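Local coordinates for malate dehydrogenase (Entamoeba histolytica, PDB 3I0P), which probably catalyses the NAD-dependent interconversion of malate and oxaloacetate, at residues T57-R62 and F92-G97. Numbering follows the deposited sequence.
Sequences TVYIDR and FGHVNG
Tyr59 and His94 join two helices, 55-64 and 93-111, in the buried interior of an enzyme of the malate/L-lactate dehydrogenase family, beside the cofactor site: the Tyr59 side chain lies about 7 Å from a bound NAD. The contact is made by side chains alone, since even the nearest alpha carbons, Tyr59 CA and Phe92 CA, are 8.7 Å apart. The two aromatic groups bridge that gap by reaching out from opposite directions, and together the segments bury just 127 Å² of surface. On Tyr59, CG stands beside the backbone N and anti to the carbonyl carbon (chi1 -57°), which extends the ring away from its own helix toward His94. The imidazole presents its NE2-CE1 edge to the phenol, and the ring planes are inclined at 57° with centroids 4.9 Å apart, too oblique for a stack or an edge-to-face pair. The polar component is a weak hydrogen bond from His94 NE2 to Tyr59 OH, 3.1 Å long and bent to 150° at the hydrogen. The stronger partner of the same buried hydroxyl is ND1 of His123, so the bond from His94 is the second of two. Val35 and Thr38 of helix 29-45 pack against His94, placing a third helix next to the pair, while the side chain of Phe92 packs against Val35 and against Ile63 of helix 55-64. Phe92 occupies the N-cap position of helix 93-111, and within the first turn of that helix Asn96 N donates to Phe92 O at 3.0 Å.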
# COMPACT_ATOMS: atom_id res chain seq x y z
N THR A 57 -12.44 -13.96 -24.59
CA THR A 57 -12.38 -15.05 -23.62
C THR A 57 -12.80 -14.66 -22.20
O THR A 57 -13.41 -15.46 -21.50
CB THR A 57 -10.99 -15.70 -23.56
OG1 THR A 57 -10.03 -14.73 -23.17
CG2 THR A 57 -10.60 -16.29 -24.92
N VAL A 58 -12.49 -13.43 -21.79
CA VAL A 58 -12.73 -13.03 -20.40
C VAL A 58 -14.11 -12.39 -20.19
O VAL A 58 -14.63 -12.36 -19.07
CB VAL A 58 -11.54 -12.17 -19.83
CG1 VAL A 58 -11.84 -11.59 -18.46
CG2 VAL A 58 -10.29 -13.03 -19.78
N TYR A 59 -14.71 -11.91 -21.27
CA TYR A 59 -16.01 -11.26 -21.18
C TYR A 59 -17.11 -11.93 -22.03
O TYR A 59 -18.09 -12.44 -21.48
CB TYR A 59 -15.89 -9.75 -21.43
CG TYR A 59 -14.93 -9.12 -20.45
CD1 TYR A 59 -15.30 -8.88 -19.12
CD2 TYR A 59 -13.61 -8.81 -20.83
CE1 TYR A 59 -14.40 -8.33 -18.21
CE2 TYR A 59 -12.72 -8.26 -19.92
CZ TYR A 59 -13.12 -8.01 -18.62
OH TYR A 59 -12.24 -7.47 -17.71
N ILE A 60 -16.92 -11.95 -23.36
CA ILE A 60 -17.94 -12.48 -24.27
C ILE A 60 -18.22 -13.97 -24.02
O ILE A 60 -19.36 -14.36 -23.82
CB ILE A 60 -17.62 -12.17 -25.77
CG1 ILE A 60 -17.33 -10.66 -25.97
CG2 ILE A 60 -18.78 -12.61 -26.69
CD1 ILE A 60 -18.44 -9.71 -25.49
N ASP A 61 -17.17 -14.78 -24.01
CA ASP A 61 -17.32 -16.21 -23.71
C ASP A 61 -17.98 -16.45 -22.36
O ASP A 61 -18.63 -17.48 -22.15
CB ASP A 61 -15.95 -16.90 -23.71
CG ASP A 61 -15.41 -17.16 -25.11
OD1 ASP A 61 -16.10 -16.86 -26.12
OD2 ASP A 61 -14.28 -17.69 -25.19
N ARG A 62 -17.80 -15.52 -21.43
CA ARG A 62 -18.31 -15.71 -20.09
C ARG A 62 -19.78 -15.31 -20.00
O ARG A 62 -20.55 -15.97 -19.29
CB ARG A 62 -17.44 -14.98 -19.06
CG ARG A 62 -16.03 -15.53 -19.03
CD ARG A 62 -15.40 -15.30 -17.67
NE ARG A 62 -14.01 -15.76 -17.63
CZ ARG A 62 -13.11 -15.34 -16.74
NH1 ARG A 62 -13.45 -14.46 -15.81
NH2 ARG A 62 -11.87 -15.80 -16.77
N PHE A 92 -21.06 -6.92 -14.44
CA PHE A 92 -19.69 -6.57 -14.82
C PHE A 92 -19.01 -5.81 -13.69
O PHE A 92 -19.59 -4.87 -13.14
CB PHE A 92 -19.69 -5.62 -15.99
CG PHE A 92 -20.22 -6.18 -17.26
CD1 PHE A 92 -19.45 -7.06 -18.03
CD2 PHE A 92 -21.46 -5.76 -17.75
CE1 PHE A 92 -19.93 -7.54 -19.24
CE2 PHE A 92 -21.93 -6.22 -18.97
CZ PHE A 92 -21.17 -7.12 -19.71
N GLY A 93 -17.78 -6.19 -13.38
CA GLY A 93 -17.01 -5.45 -12.39
C GLY A 93 -16.90 -3.99 -12.75
O GLY A 93 -16.89 -3.13 -11.88
N HIS A 94 -16.81 -3.72 -14.06
CA HIS A 94 -16.67 -2.36 -14.59
C HIS A 94 -17.92 -1.56 -14.31
O HIS A 94 -17.84 -0.36 -14.04
CB HIS A 94 -16.42 -2.38 -16.09
CG HIS A 94 -15.70 -3.60 -16.55
ND1 HIS A 94 -16.35 -4.79 -16.82
CD2 HIS A 94 -14.38 -3.83 -16.78
CE1 HIS A 94 -15.47 -5.69 -17.20
NE2 HIS A 94 -14.26 -5.14 -17.19
N VAL A 95 -19.07 -2.23 -14.36
CA VAL A 95 -20.34 -1.60 -14.03
C VAL A 95 -20.38 -1.28 -12.53
O VAL A 95 -20.62 -0.14 -12.14
CB VAL A 95 -21.55 -2.46 -14.48
CG1 VAL A 95 -22.86 -1.96 -13.87
CG2 VAL A 95 -21.63 -2.50 -16.00
N ASN A 96 -20.12 -2.30 -11.70
CA ASN A 96 -20.12 -2.12 -10.25
C ASN A 96 -19.05 -1.11 -9.83
O ASN A 96 -19.31 -0.19 -9.03
CB ASN A 96 -19.95 -3.47 -9.53
CG ASN A 96 -21.08 -4.47 -9.85
OD1 ASN A 96 -22.26 -4.15 -9.74
ND2 ASN A 96 -20.71 -5.68 -10.26
N GLY A 97 -17.86 -1.26 -10.40
CA GLY A 97 -16.73 -0.38 -10.11
C GLY A 97 -16.99 1.09 -10.42
O GLY A 97 -16.72 1.96 -9.59